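PDB 4ZOH: putative oxidoreductase molybdopterin-binding subunit from Sulfolobus tokodaii, which binds a molybdenum pterin cytosine dinucleotide cofactor and probably oxidises its substrate, as relatives in the aldehyde oxidase and xanthine dehydrogenase family do. Local coordinates for residues 33-38 with 90-95; 157-162 with 623-628; 244-249 with 632-637; 43-48 with 121-126. One frame throughout, in Å; residues are numbered along the deposited sequence.

Contact 1: 33-38 with 90-95; sequences FVAFVR and EAYDLI
F33 opens the contact by meeting two residues of the helix with one side of its ring. Its CG stands anti to the backbone N (chi1 -164°), which brings CD1 to 3.7 Å from A91 CB near the ring plane and CE1 to 3.8 Å from Y92 CE1. The carbonyl of V34 is tied to the helix through water, one molecule donating both to V34 O and to Y92 OH. A35 then sits where strand and helix are closely apposed: its methyl CB lies over one face of the Y92 ring, 4.0 Å from the centroid, in a CH-pi contact. The A35 methyl also faces A91 CB and the end of I95. At F36 the backbone takes over, with O at 3.6 Å from I95 CD1. V37 finishes the row, its CG2 branch 3.6 Å from that same I95 CD1, the two chains lying alongside with opposite headings. Helix 88-95 thus lies on strand 32-38, an inner strand of the mixed sheet in the hammerhead region, at 29° to it. Replacing Y92 with an alanine would probably uncover the A35 methyl, cost the water one of its two acceptors and take the hydroxyl from E247. The chemistry is therefore apolar between strand and helix, with polar links gathered at the phenol tip of Y92.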
loop_
_atom_site.group_PDB
_atom_site.type_symbol
_atom_site.label_atom_id
_atom_site.label_comp_id
_atom_site.label_asym_id
_atom_site.label_seq_id
_atom_site.Cartn_x
_atom_site.Cartn_y
_atom_site.Cartn_z
ATOM N N PHE A 33 13.504 -6.202 4.450
ATOM C CA PHE A 33 14.230 -5.067 5.014
ATOM C C PHE A 33 15.692 -5.121 4.629
ATOM O O PHE A 33 16.301 -6.192 4.668
ATOM C CB PHE A 33 14.055 -4.967 6.531
ATOM C CG PHE A 33 14.465 -3.639 7.057
ATOM C CD1 PHE A 33 15.802 -3.411 7.486
ATOM C CD2 PHE A 33 13.538 -2.535 7.021
ATOM C CE1 PHE A 33 16.187 -2.143 7.926
ATOM C CE2 PHE A 33 13.936 -1.264 7.447
ATOM C CZ PHE A 33 15.259 -1.075 7.921
ATOM N N VAL A 34 16.227 -3.959 4.255
ATOM C CA VAL A 34 17.600 -3.790 3.722
ATOM C C VAL A 34 18.407 -2.896 4.669
ATOM O O VAL A 34 17.956 -1.805 5.028
ATOM C CB VAL A 34 17.523 -3.199 2.285
ATOM C CG1 VAL A 34 18.886 -2.927 1.634
ATOM C CG2 VAL A 34 16.706 -4.128 1.364
ATOM N N ALA A 35 19.597 -3.337 5.060
ATOM C CA ALA A 35 20.512 -2.474 5.811
ATOM C C ALA A 35 21.868 -2.490 5.109
ATOM O O ALA A 35 22.213 -3.492 4.447
ATOM C CB ALA A 35 20.600 -2.944 7.272
ATOM N N PHE A 36 22.630 -1.399 5.248
ATOM C CA PHE A 36 23.957 -1.316 4.695
ATOM C C PHE A 36 25.048 -1.481 5.747
ATOM O O PHE A 36 24.951 -0.913 6.831
ATOM C CB PHE A 36 24.142 -0.031 3.890
ATOM C CG PHE A 36 23.242 0.052 2.713
ATOM C CD1 PHE A 36 23.758 -0.125 1.395
ATOM C CD2 PHE A 36 21.851 0.299 2.888
ATOM C CE1 PHE A 36 22.941 -0.065 0.282
ATOM C CE2 PHE A 36 21.028 0.364 1.748
ATOM C CZ PHE A 36 21.557 0.171 0.456
ATOM N N VAL A 37 26.061 -2.305 5.430
ATOM C CA VAL A 37 27.330 -2.368 6.181
ATOM C C VAL A 37 28.126 -1.169 5.707
ATOM O O VAL A 37 28.157 -0.875 4.496
ATOM C CB VAL A 37 28.135 -3.689 5.906
ATOM C CG1 VAL A 37 29.419 -3.772 6.766
ATOM C CG2 VAL A 37 27.257 -4.926 6.158
ATOM N N ARG A 38 28.714 -0.443 6.652
ATOM C CA ARG A 38 29.478 0.815 6.317
ATOM C C ARG A 38 30.955 0.751 6.745
ATOM O O ARG A 38 31.290 0.000 7.700
ATOM C CB ARG A 38 28.812 2.014 7.013
ATOM C CG ARG A 38 27.461 2.341 6.361
ATOM C CD ARG A 38 26.647 3.282 7.271
ATOM N NE ARG A 38 25.272 3.370 6.820
ATOM C CZ ARG A 38 24.828 4.025 5.776
ATOM N NH1 ARG A 38 25.616 4.749 5.014
ATOM N NH2 ARG A 38 23.509 4.001 5.519
ATOM N N GLU A 90 16.217 -8.454 12.306
ATOM C CA GLU A 90 17.024 -9.542 11.778
ATOM C C GLU A 90 18.037 -9.031 10.815
ATOM O O GLU A 90 19.159 -9.543 10.797
ATOM C CB GLU A 90 16.157 -10.629 11.132
ATOM C CG GLU A 90 15.277 -11.309 12.186
ATOM C CD GLU A 90 14.462 -12.483 11.646
ATOM O OE1 GLU A 90 14.671 -12.845 10.467
ATOM O OE2 GLU A 90 13.612 -13.047 12.373
ATOM N N ALA A 91 17.695 -7.976 10.072
ATOM C CA ALA A 91 18.680 -7.301 9.206
ATOM C C ALA A 91 19.891 -6.844 10.020
ATOM O O ALA A 91 21.057 -7.012 9.585
ATOM C CB ALA A 91 18.082 -6.148 8.399
ATOM N N TYR A 92 19.641 -6.290 11.217
ATOM C CA TYR A 92 20.775 -5.764 11.969
ATOM C C TYR A 92 21.549 -6.888 12.660
ATOM O O TYR A 92 22.741 -6.761 12.809
ATOM C CB TYR A 92 20.411 -4.557 12.845
ATOM C CG TYR A 92 20.331 -3.270 11.974
ATOM C CD1 TYR A 92 19.136 -2.967 11.249
ATOM C CD2 TYR A 92 21.419 -2.367 11.843
ATOM C CE1 TYR A 92 19.007 -1.822 10.450
ATOM C CE2 TYR A 92 21.312 -1.199 11.016
ATOM C CZ TYR A 92 20.080 -0.934 10.325
ATOM O OH TYR A 92 19.840 0.163 9.498
ATOM N N ASP A 93 20.884 -7.989 13.008
ATOM C CA ASP A 93 21.590 -9.217 13.405
ATOM C C ASP A 93 22.515 -9.636 12.275
ATOM O O ASP A 93 23.695 -9.828 12.507
ATOM C CB ASP A 93 20.627 -10.375 13.709
ATOM C CG ASP A 93 19.769 -10.099 14.834
ATOM O OD1 ASP A 93 20.162 -9.256 15.663
ATOM O OD2 ASP A 93 18.675 -10.736 14.918
ATOM N N LEU A 94 21.979 -9.733 11.047
ATOM C CA LEU A 94 22.766 -10.162 9.906
ATOM C C LEU A 94 23.954 -9.272 9.603
ATOM O O LEU A 94 24.969 -9.761 9.110
ATOM C CB LEU A 94 21.870 -10.318 8.685
ATOM C CG LEU A 94 22.437 -10.948 7.412
ATOM C CD1 LEU A 94 22.994 -12.349 7.640
ATOM C CD2 LEU A 94 21.293 -11.001 6.431
ATOM N N ILE A 95 23.841 -7.958 9.882
ATOM C CA ILE A 95 24.967 -7.027 9.703
ATOM C C ILE A 95 26.229 -7.585 10.447
ATOM O O ILE A 95 27.325 -7.573 9.915
ATOM C CB ILE A 95 24.650 -5.587 10.226
ATOM C CG1 ILE A 95 23.691 -4.818 9.305
ATOM C CG2 ILE A 95 25.951 -4.769 10.404
ATOM C CD1 ILE A 95 24.321 -4.254 8.054
HETATM O O HOH W 1 18.726 -0.016 7.060
#

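Contact 2: 157-162 with 623-628; sequences NQRVIA and AFFDEN
R159 and A623 are joined by the one hydrogen bond between the segments, from A623 N to R159 O at 2.6 Å. Its N-H points fairly straight at the oxygen, but the donor stands above the carbonyl plane, 37° out of it. Apolar contacts surround this bond and centre on the methyl of A623. I161 CD1 reaches A623 CB at 3.7 Å with CG1 alongside, while R159 CG, two residues back along the strand, lies 3.9 Å from A623 CB. Segment 157-162 ends strand 149-161, an outermost strand of a five-stranded mixed sheet. The touching part of the loop between helix 600-619 and strand 651-655 crosses the strand end at 104°, and the two molybdopterin-binding family regions meet here. The pterin cofactor is about 11 Å from the side chain of V160. Two phenylalanines of the loop supply the aromatic contacts. The edge of F625 comes up to the R159 chain, with CE2 at 3.8 Å from CD. F624 turns the CE1 and CZ end of its ring to CB and CG of Q158, CZ at 4.1 Å from CG, which a chi1 of 82° sets between the backbone N and the carbonyl carbon. The bend at chi2 then directs the Q158 amide onward, where NE2 donates to the carbonyls of Q617 and E621. The R159 guanidinium likewise has its partners beyond the loop segment, a salt bridge to D257 and hydrogen bonds to H254 and T328.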
loop_
_atom_site.group_PDB
_atom_site.type_symbol
_atom_site.label_atom_id
_atom_site.label_comp_id
_atom_site.label_asym_id
_atom_site.label_seq_id
_atom_site.Cartn_x
_atom_site.Cartn_y
_atom_site.Cartn_z
ATOM N N ASN A 157 33.683 28.628 8.664
ATOM C CA ASN A 157 32.289 28.285 8.659
ATOM C C ASN A 157 32.274 26.792 8.724
ATOM O O ASN A 157 32.578 26.106 7.731
ATOM C CB ASN A 157 31.655 28.915 7.412
ATOM C CG ASN A 157 30.114 28.865 7.427
ATOM O OD1 ASN A 157 29.524 27.768 7.322
ATOM N ND2 ASN A 157 29.447 30.068 7.451
ATOM N N GLN A 158 32.003 26.271 9.908
ATOM C CA GLN A 158 32.305 24.875 10.195
ATOM C C GLN A 158 31.323 23.917 9.517
ATOM O O GLN A 158 30.239 24.325 9.067
ATOM C CB GLN A 158 32.323 24.611 11.708
ATOM C CG GLN A 158 30.960 24.381 12.426
ATOM C CD GLN A 158 30.010 25.599 12.547
ATOM O OE1 GLN A 158 30.021 26.542 11.760
ATOM N NE2 GLN A 158 29.123 25.529 13.544
ATOM N N ARG A 159 31.685 22.636 9.457
ATOM C CA ARG A 159 30.752 21.608 8.944
ATOM C C ARG A 159 29.498 21.458 9.877
ATOM O O ARG A 159 29.645 21.364 11.067
ATOM C CB ARG A 159 31.476 20.303 8.952
ATOM C CG ARG A 159 30.863 19.268 8.039
ATOM C CD ARG A 159 31.887 18.109 7.900
ATOM N NE ARG A 159 31.550 17.207 6.805
ATOM C CZ ARG A 159 31.731 17.474 5.527
ATOM N NH1 ARG A 159 31.333 16.587 4.601
ATOM N NH2 ARG A 159 32.268 18.624 5.141
ATOM N N VAL A 160 28.315 21.348 9.310
ATOM C CA VAL A 160 27.136 21.000 10.143
ATOM C C VAL A 160 26.390 19.832 9.471
ATOM O O VAL A 160 26.745 19.454 8.354
ATOM C CB VAL A 160 26.170 22.223 10.268
ATOM C CG1 VAL A 160 26.831 23.380 11.070
ATOM C CG2 VAL A 160 25.752 22.675 8.883
ATOM N N ILE A 161 25.342 19.305 10.134
ATOM C CA ILE A 161 24.579 18.209 9.598
ATOM C C ILE A 161 23.080 18.550 9.604
ATOM O O ILE A 161 22.532 18.886 10.659
ATOM C CB ILE A 161 24.850 16.959 10.433
ATOM C CG1 ILE A 161 26.369 16.635 10.394
ATOM C CG2 ILE A 161 24.040 15.758 9.898
ATOM C CD1 ILE A 161 26.786 15.627 11.485
ATOM N N ALA A 162 22.454 18.475 8.428
ATOM C CA ALA A 162 21.075 18.815 8.198
ATOM C C ALA A 162 20.111 18.291 9.279
ATOM O O ALA A 162 19.303 19.067 9.802
ATOM C CB ALA A 162 20.663 18.403 6.809
ATOM N N ALA A 623 30.037 19.638 13.017
ATOM C CA ALA A 623 30.376 18.237 12.751
ATOM C C ALA A 623 31.932 18.164 12.762
ATOM O O ALA A 623 32.582 18.711 11.863
ATOM C CB ALA A 623 29.741 17.783 11.417
ATOM N N PHE A 624 32.491 17.502 13.770
ATOM C CA PHE A 624 33.895 17.319 13.893
ATOM C C PHE A 624 34.319 15.837 13.954
ATOM O O PHE A 624 33.604 14.999 14.526
ATOM C CB PHE A 624 34.430 18.094 15.135
ATOM C CG PHE A 624 34.067 19.573 15.119
ATOM C CD1 PHE A 624 34.588 20.443 14.092
ATOM C CD2 PHE A 624 33.186 20.118 16.098
ATOM C CE1 PHE A 624 34.226 21.825 14.035
ATOM C CE2 PHE A 624 32.836 21.489 16.044
ATOM C CZ PHE A 624 33.335 22.329 15.007
ATOM N N PHE A 625 35.528 15.579 13.423
ATOM C CA PHE A 625 36.113 14.224 13.314
ATOM C C PHE A 625 37.286 14.044 14.220
ATOM O O PHE A 625 38.064 14.947 14.396
ATOM C CB PHE A 625 36.554 13.972 11.883
ATOM C CG PHE A 625 35.430 14.092 10.906
ATOM C CD1 PHE A 625 34.636 12.971 10.597
ATOM C CD2 PHE A 625 35.122 15.333 10.312
ATOM C CE1 PHE A 625 33.598 13.078 9.680
ATOM C CE2 PHE A 625 34.044 15.445 9.424
ATOM C CZ PHE A 625 33.275 14.315 9.125
ATOM N N ASP A 626 37.436 12.899 14.834
ATOM C CA ASP A 626 38.682 12.691 15.530
ATOM C C ASP A 626 39.784 12.396 14.455
ATOM O O ASP A 626 39.525 12.339 13.218
ATOM C CB ASP A 626 38.522 11.576 16.536
ATOM C CG ASP A 626 38.367 10.205 15.842
ATOM O OD1 ASP A 626 38.624 10.075 14.627
ATOM O OD2 ASP A 626 38.004 9.252 16.511
ATOM N N GLU A 627 41.022 12.227 14.893
ATOM C CA GLU A 627 42.103 12.116 13.931
ATOM C C GLU A 627 42.155 10.728 13.223
ATOM O O GLU A 627 42.838 10.592 12.228
ATOM C CB GLU A 627 43.429 12.484 14.590
ATOM C CG GLU A 627 44.134 11.273 15.148
ATOM C CD GLU A 627 44.579 11.470 16.566
ATOM O OE1 GLU A 627 45.070 12.583 16.884
ATOM O OE2 GLU A 627 44.432 10.505 17.351
ATOM N N ASN A 628 41.404 9.740 13.714
ATOM C CA ASN A 628 41.052 8.535 12.932
ATOM C C ASN A 628 39.934 8.716 11.898
ATOM O O ASN A 628 39.398 7.715 11.407
ATOM C CB ASN A 628 40.605 7.453 13.872
ATOM C CG ASN A 628 41.657 7.100 14.870
ATOM O OD1 ASN A 628 42.809 7.048 14.535
ATOM N ND2 ASN A 628 41.265 6.851 16.097
#

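Contact 3: 244-249 with 632-637; sequences TRTEEF and LTTNFQ
This is an aromatic and water-bridged contact in which R245, T246 and F249 at the start of helix 245-251 meet T634, N635 and F636 of the loop before strand 651-655. F249 and F636 form a T-shaped pair, centroids 5.2 Å apart and planes at 79°, with CZ of F249 set over the face of F636; F249 CE2 packs 3.5 Å from N635 CA. R245, bent at chi2 and chi3, folds back so that F636 CE2 lies over one face of its guanidinium, 3.5 Å from NE. The iron-sulfur cluster is about 9 Å from the R245 side chain. T246 CA makes a CA-H...O contact with T634 O at 3.5 Å. T246 OG1 accepts from two waters, one also donating to T634 O and the other bonded to T634 OG1, and is hydrogen-bonded to an acidic side chain of another protein's chain. A capping box of T244 and E247 closes the helix start. A lysine in place of R245 would probably lose the guanidinium surface against which F636 CE2 rests and strip a donor from P164 O or from another chain's backbone. The waters and cross-chain bonds imply a hydrated junction around an edge-to-face aromatic pair with a guanidinium laid obliquely against it.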
loop_
_atom_site.group_PDB
_atom_site.type_symbol
_atom_site.label_atom_id
_atom_site.label_comp_id
_atom_site.label_asym_id
_atom_site.label_seq_id
_atom_site.Cartn_x
_atom_site.Cartn_y
_atom_site.Cartn_z
ATOM N N THR A 244 19.353 3.766 10.555
ATOM C CA THR A 244 19.269 4.301 11.920
ATOM C C THR A 244 19.737 5.776 11.926
ATOM O O THR A 244 20.359 6.289 10.941
ATOM C CB THR A 244 20.148 3.520 12.881
ATOM O OG1 THR A 244 21.502 3.825 12.564
ATOM C CG2 THR A 244 19.878 1.963 12.776
ATOM N N ARG A 245 19.454 6.484 13.005
ATOM C CA ARG A 245 19.853 7.925 13.050
ATOM C C ARG A 245 21.409 8.021 13.159
ATOM O O ARG A 245 22.008 8.937 12.610
ATOM C CB ARG A 245 19.158 8.656 14.249
ATOM C CG ARG A 245 19.631 10.089 14.506
ATOM C CD ARG A 245 19.484 11.007 13.299
ATOM N NE ARG A 245 18.051 11.096 13.060
ATOM C CZ ARG A 245 17.439 11.937 12.235
ATOM N NH1 ARG A 245 18.154 12.747 11.439
ATOM N NH2 ARG A 245 16.091 11.914 12.156
ATOM N N THR A 246 22.039 7.094 13.879
ATOM C CA THR A 246 23.549 6.997 13.845
ATOM C C THR A 246 24.065 6.928 12.403
ATOM O O THR A 246 24.906 7.750 11.974
ATOM C CB THR A 246 24.098 5.883 14.735
ATOM O OG1 THR A 246 23.624 6.107 16.066
ATOM C CG2 THR A 246 25.646 5.828 14.747
ATOM N N GLU A 247 23.489 6.031 11.614
ATOM C CA GLU A 247 23.826 5.976 10.200
ATOM C C GLU A 247 23.638 7.304 9.503
ATOM O O GLU A 247 24.502 7.743 8.694
ATOM C CB GLU A 247 22.946 4.908 9.491
ATOM C CG GLU A 247 23.386 3.476 9.846
ATOM C CD GLU A 247 22.599 2.487 9.011
ATOM O OE1 GLU A 247 22.953 2.231 7.832
ATOM O OE2 GLU A 247 21.608 2.011 9.549
ATOM N N GLU A 248 22.478 7.944 9.762
ATOM C CA GLU A 248 22.158 9.159 9.053
ATOM C C GLU A 248 23.281 10.176 9.388
ATOM O O GLU A 248 23.848 10.754 8.510
ATOM C CB GLU A 248 20.755 9.706 9.499
ATOM C CG GLU A 248 20.256 10.782 8.557
ATOM C CD GLU A 248 19.723 10.273 7.222
ATOM O OE1 GLU A 248 19.038 11.096 6.565
ATOM O OE2 GLU A 248 19.964 9.056 6.801
ATOM N N PHE A 249 23.621 10.332 10.669
ATOM C CA PHE A 249 24.615 11.342 11.064
ATOM C C PHE A 249 25.941 11.136 10.371
ATOM O O PHE A 249 26.523 12.081 9.923
ATOM C CB PHE A 249 24.845 11.337 12.597
ATOM C CG PHE A 249 23.898 12.239 13.326
ATOM C CD1 PHE A 249 23.944 13.620 13.091
ATOM C CD2 PHE A 249 22.959 11.718 14.232
ATOM C CE1 PHE A 249 23.076 14.492 13.725
ATOM C CE2 PHE A 249 22.104 12.583 14.896
ATOM C CZ PHE A 249 22.151 13.966 14.653
ATOM N N LEU A 632 32.723 12.646 15.597
ATOM C CA LEU A 632 32.599 12.665 17.085
ATOM C C LEU A 632 31.142 12.815 17.523
ATOM O O LEU A 632 30.780 12.480 18.633
ATOM C CB LEU A 632 33.442 13.824 17.696
ATOM C CG LEU A 632 34.956 13.589 17.717
ATOM C CD1 LEU A 632 35.693 14.908 18.008
ATOM C CD2 LEU A 632 35.401 12.532 18.729
ATOM N N THR A 633 30.284 13.305 16.632
ATOM C CA THR A 633 28.922 13.667 17.054
ATOM C C THR A 633 27.886 12.872 16.245
ATOM O O THR A 633 27.471 13.285 15.201
ATOM C CB THR A 633 28.716 15.219 17.009
ATOM O OG1 THR A 633 28.887 15.636 15.673
ATOM C CG2 THR A 633 29.787 15.918 17.840
ATOM N N THR A 634 27.469 11.723 16.736
ATOM C CA THR A 634 26.674 10.861 15.878
ATOM C C THR A 634 25.238 10.571 16.423
ATOM O O THR A 634 24.606 9.596 16.009
ATOM C CB THR A 634 27.435 9.530 15.599
ATOM O OG1 THR A 634 27.513 8.803 16.811
ATOM C CG2 THR A 634 28.842 9.774 15.095
ATOM N N ASN A 635 24.733 11.428 17.308
ATOM C CA ASN A 635 23.382 11.284 17.871
ATOM C C ASN A 635 22.888 12.617 18.348
ATOM O O ASN A 635 23.649 13.572 18.377
ATOM C CB ASN A 635 23.377 10.291 19.005
ATOM C CG ASN A 635 24.365 10.665 20.039
ATOM O OD1 ASN A 635 24.230 11.706 20.690
ATOM N ND2 ASN A 635 25.423 9.866 20.148
ATOM N N PHE A 636 21.585 12.715 18.638
ATOM C CA PHE A 636 20.991 13.991 19.051
ATOM C C PHE A 636 21.415 14.476 20.433
ATOM O O PHE A 636 21.157 15.626 20.755
ATOM C CB PHE A 636 19.471 14.011 18.920
ATOM C CG PHE A 636 18.996 14.210 17.533
ATOM C CD1 PHE A 636 19.416 15.305 16.791
ATOM C CD2 PHE A 636 18.127 13.263 16.944
ATOM C CE1 PHE A 636 18.949 15.494 15.486
ATOM C CE2 PHE A 636 17.642 13.465 15.661
ATOM C CZ PHE A 636 18.040 14.586 14.917
ATOM N N GLN A 637 22.100 13.641 21.206
ATOM C CA GLN A 637 22.765 14.116 22.445
ATOM C C GLN A 637 24.021 14.844 22.040
ATOM O O GLN A 637 24.112 15.999 22.368
ATOM C CB GLN A 637 23.024 12.968 23.436
ATOM C CG GLN A 637 23.991 13.250 24.574
ATOM C CD GLN A 637 24.444 11.951 25.231
ATOM O OE1 GLN A 637 23.789 11.420 26.113
ATOM N NE2 GLN A 637 25.566 11.419 24.774
HETATM O O HOH W 2 22.012 8.776 16.228
HETATM O O HOH W 3 25.429 7.304 17.994
#

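Contact 4: 43-48 with 121-126; sequences HARIKV and VHSGLS
H43 reaches over to V121 with its imidazole lying flat beneath the carbonyl oxygen of that residue. From CB, which points toward segment 121-126, CG is carried anti to the backbone N (chi1 -160°), and this first ring atom is already 3.7 Å from V121 O. The ring then divides. On one side ND1 donates its hydrogen bond to D106 O and on the other CD2 passes at 3.5 Å from V121 O. At the tip CE1 and NE2 each approach V121 O to 3.0 Å, and the oxygen stands 2.9 Å above the ring plane, displaced toward the rim. The angle is poor for a hydrogen bond to V121 O. NE2 is instead bonded to E72 OE2, which also accepts from S123 N, so one carboxylate oxygen links the histidine to the turn. With acceptors on both nitrogens the ring is likely to carry positive charge, which would suit a carbonyl oxygen over its face. Nearer the solvent, R45 NH2 stands 3.2 Å from S123 OG without the angle of a hydrogen bond. H122 steadies the loop from within, its ND1 accepting from G124 N at 3.0 Å while its NE2 is hydrogen-bonded to D65. The contact sets a type I beta turn, H122 to L125, against the start of strand 44-48, the central strand of a small three-stranded antiparallel sheet.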
loop_
_atom_site.group_PDB
_atom_site.type_symbol
_atom_site.label_atom_id
_atom_site.label_comp_id
_atom_site.label_asym_id
_atom_site.label_seq_id
_atom_site.Cartn_x
_atom_site.Cartn_y
_atom_site.Cartn_z
ATOM N N HIS A 43 39.919 5.358 4.947
ATOM C CA HIS A 43 40.522 4.977 3.637
ATOM C C HIS A 43 41.127 3.584 3.730
ATOM O O HIS A 43 42.001 3.319 4.557
ATOM C CB HIS A 43 41.588 5.956 3.160
ATOM C CG HIS A 43 41.874 5.885 1.682
ATOM N ND1 HIS A 43 42.946 6.538 1.085
ATOM C CD2 HIS A 43 41.235 5.231 0.686
ATOM C CE1 HIS A 43 42.915 6.339 -0.222
ATOM N NE2 HIS A 43 41.883 5.544 -0.491
ATOM N N ALA A 44 40.590 2.668 2.925
ATOM C CA ALA A 44 40.941 1.241 3.020
ATOM C C ALA A 44 40.614 0.529 1.745
ATOM O O ALA A 44 39.655 0.904 1.008
ATOM C CB ALA A 44 40.281 0.536 4.192
ATOM N N ARG A 45 41.436 -0.491 1.471
ATOM C CA ARG A 45 41.025 -1.513 0.501
ATOM C C ARG A 45 40.155 -2.491 1.205
ATOM O O ARG A 45 40.342 -2.746 2.397
ATOM C CB ARG A 45 42.206 -2.170 -0.243
ATOM C CG ARG A 45 42.572 -1.234 -1.368
ATOM C CD ARG A 45 43.506 -1.863 -2.368
ATOM N NE ARG A 45 44.026 -0.826 -3.250
ATOM C CZ ARG A 45 45.125 -0.102 -3.017
ATOM N NH1 ARG A 45 45.879 -0.269 -1.902
ATOM N NH2 ARG A 45 45.459 0.816 -3.930
ATOM N N ILE A 46 39.154 -2.980 0.476
ATOM C CA ILE A 46 38.167 -3.890 1.070
ATOM C C ILE A 46 37.915 -5.183 0.277
ATOM O O ILE A 46 37.886 -5.157 -0.956
ATOM C CB ILE A 46 36.789 -3.165 1.296
ATOM C CG1 ILE A 46 36.391 -2.341 0.066
ATOM C CG2 ILE A 46 36.807 -2.331 2.606
ATOM C CD1 ILE A 46 34.874 -2.276 -0.160
ATOM N N LYS A 47 37.663 -6.257 1.010
ATOM C CA LYS A 47 37.109 -7.521 0.458
ATOM C C LYS A 47 35.998 -7.910 1.355
ATOM O O LYS A 47 36.152 -7.935 2.590
ATOM C CB LYS A 47 38.114 -8.696 0.446
ATOM C CG LYS A 47 38.897 -8.829 -0.842
ATOM C CD LYS A 47 39.556 -10.208 -0.974
ATOM C CE LYS A 47 38.753 -11.122 -1.917
ATOM N NZ LYS A 47 39.092 -12.576 -1.795
ATOM N N VAL A 48 34.871 -8.175 0.730
ATOM C CA VAL A 48 33.695 -8.549 1.453
ATOM C C VAL A 48 33.268 -9.886 0.922
ATOM O O VAL A 48 33.115 -10.037 -0.278
ATOM C CB VAL A 48 32.509 -7.571 1.233
ATOM C CG1 VAL A 48 31.485 -7.848 2.286
ATOM C CG2 VAL A 48 32.932 -6.119 1.279
ATOM N N VAL A 121 42.809 11.040 -1.870
ATOM C CA VAL A 121 41.604 10.559 -1.123
ATOM C C VAL A 121 41.126 9.191 -1.675
ATOM O O VAL A 121 40.729 8.275 -0.934
ATOM C CB VAL A 121 40.464 11.603 -1.137
ATOM C CG1 VAL A 121 39.197 11.001 -0.501
ATOM C CG2 VAL A 121 40.922 12.820 -0.325
ATOM N N HIS A 122 41.163 9.076 -2.972
ATOM C CA HIS A 122 41.028 7.779 -3.624
ATOM C C HIS A 122 42.275 7.507 -4.518
ATOM O O HIS A 122 42.684 8.413 -5.258
ATOM C CB HIS A 122 39.782 7.744 -4.535
ATOM C CG HIS A 122 39.432 6.362 -5.038
ATOM N ND1 HIS A 122 39.832 5.895 -6.273
ATOM C CD2 HIS A 122 38.707 5.358 -4.474
ATOM C CE1 HIS A 122 39.378 4.663 -6.441
ATOM N NE2 HIS A 122 38.681 4.314 -5.375
ATOM N N SER A 123 42.763 6.250 -4.511
ATOM C CA SER A 123 43.802 5.712 -5.501
ATOM C C SER A 123 43.742 6.274 -6.871
ATOM O O SER A 123 44.739 6.716 -7.378
ATOM C CB SER A 123 43.746 4.188 -5.672
ATOM O OG SER A 123 44.216 3.664 -4.486
ATOM N N GLY A 124 42.590 6.237 -7.491
ATOM C CA GLY A 124 42.536 6.692 -8.861
ATOM C C GLY A 124 42.305 8.152 -9.186
ATOM O O GLY A 124 42.016 8.424 -10.340
ATOM N N LEU A 125 42.411 9.103 -8.233
ATOM C CA LEU A 125 42.349 10.571 -8.595
ATOM C C LEU A 125 43.667 11.132 -9.116
ATOM O O LEU A 125 44.697 10.930 -8.487
ATOM C CB LEU A 125 41.940 11.448 -7.383
ATOM C CG LEU A 125 40.560 11.321 -6.733
ATOM C CD1 LEU A 125 40.621 11.863 -5.303
ATOM C CD2 LEU A 125 39.534 12.050 -7.597
ATOM N N SER A 126 43.624 11.872 -10.225
ATOM C CA SER A 126 44.747 12.769 -10.584
ATOM C C SER A 126 45.101 13.833 -9.501
ATOM O O SER A 126 46.238 14.309 -9.432
ATOM C CB SER A 126 44.447 13.487 -11.893
ATOM O OG SER A 126 43.221 14.196 -11.805
#

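The four contacts form two interlaced pairs along the chain. Contacts 1 and 4 cross in sequence within its first 126 residues, with centres about 23 Å apart, and strands 32-38 and 44-48 follow one another. Contacts 2 and 3 likewise cross, bringing 157-162 and 244-249 to neighbouring parts of the loop after helix 600-619; their centres are about 12 Å apart and they touch through F624 and L632 and through I161 and F249. Contact 3 also reaches contact 1, about 17 Å away between centres, where E247 takes R38 in a salt bridge. The hammerhead region is thereby tied through helix 245-251 to the molybdopterin-binding part of the chain.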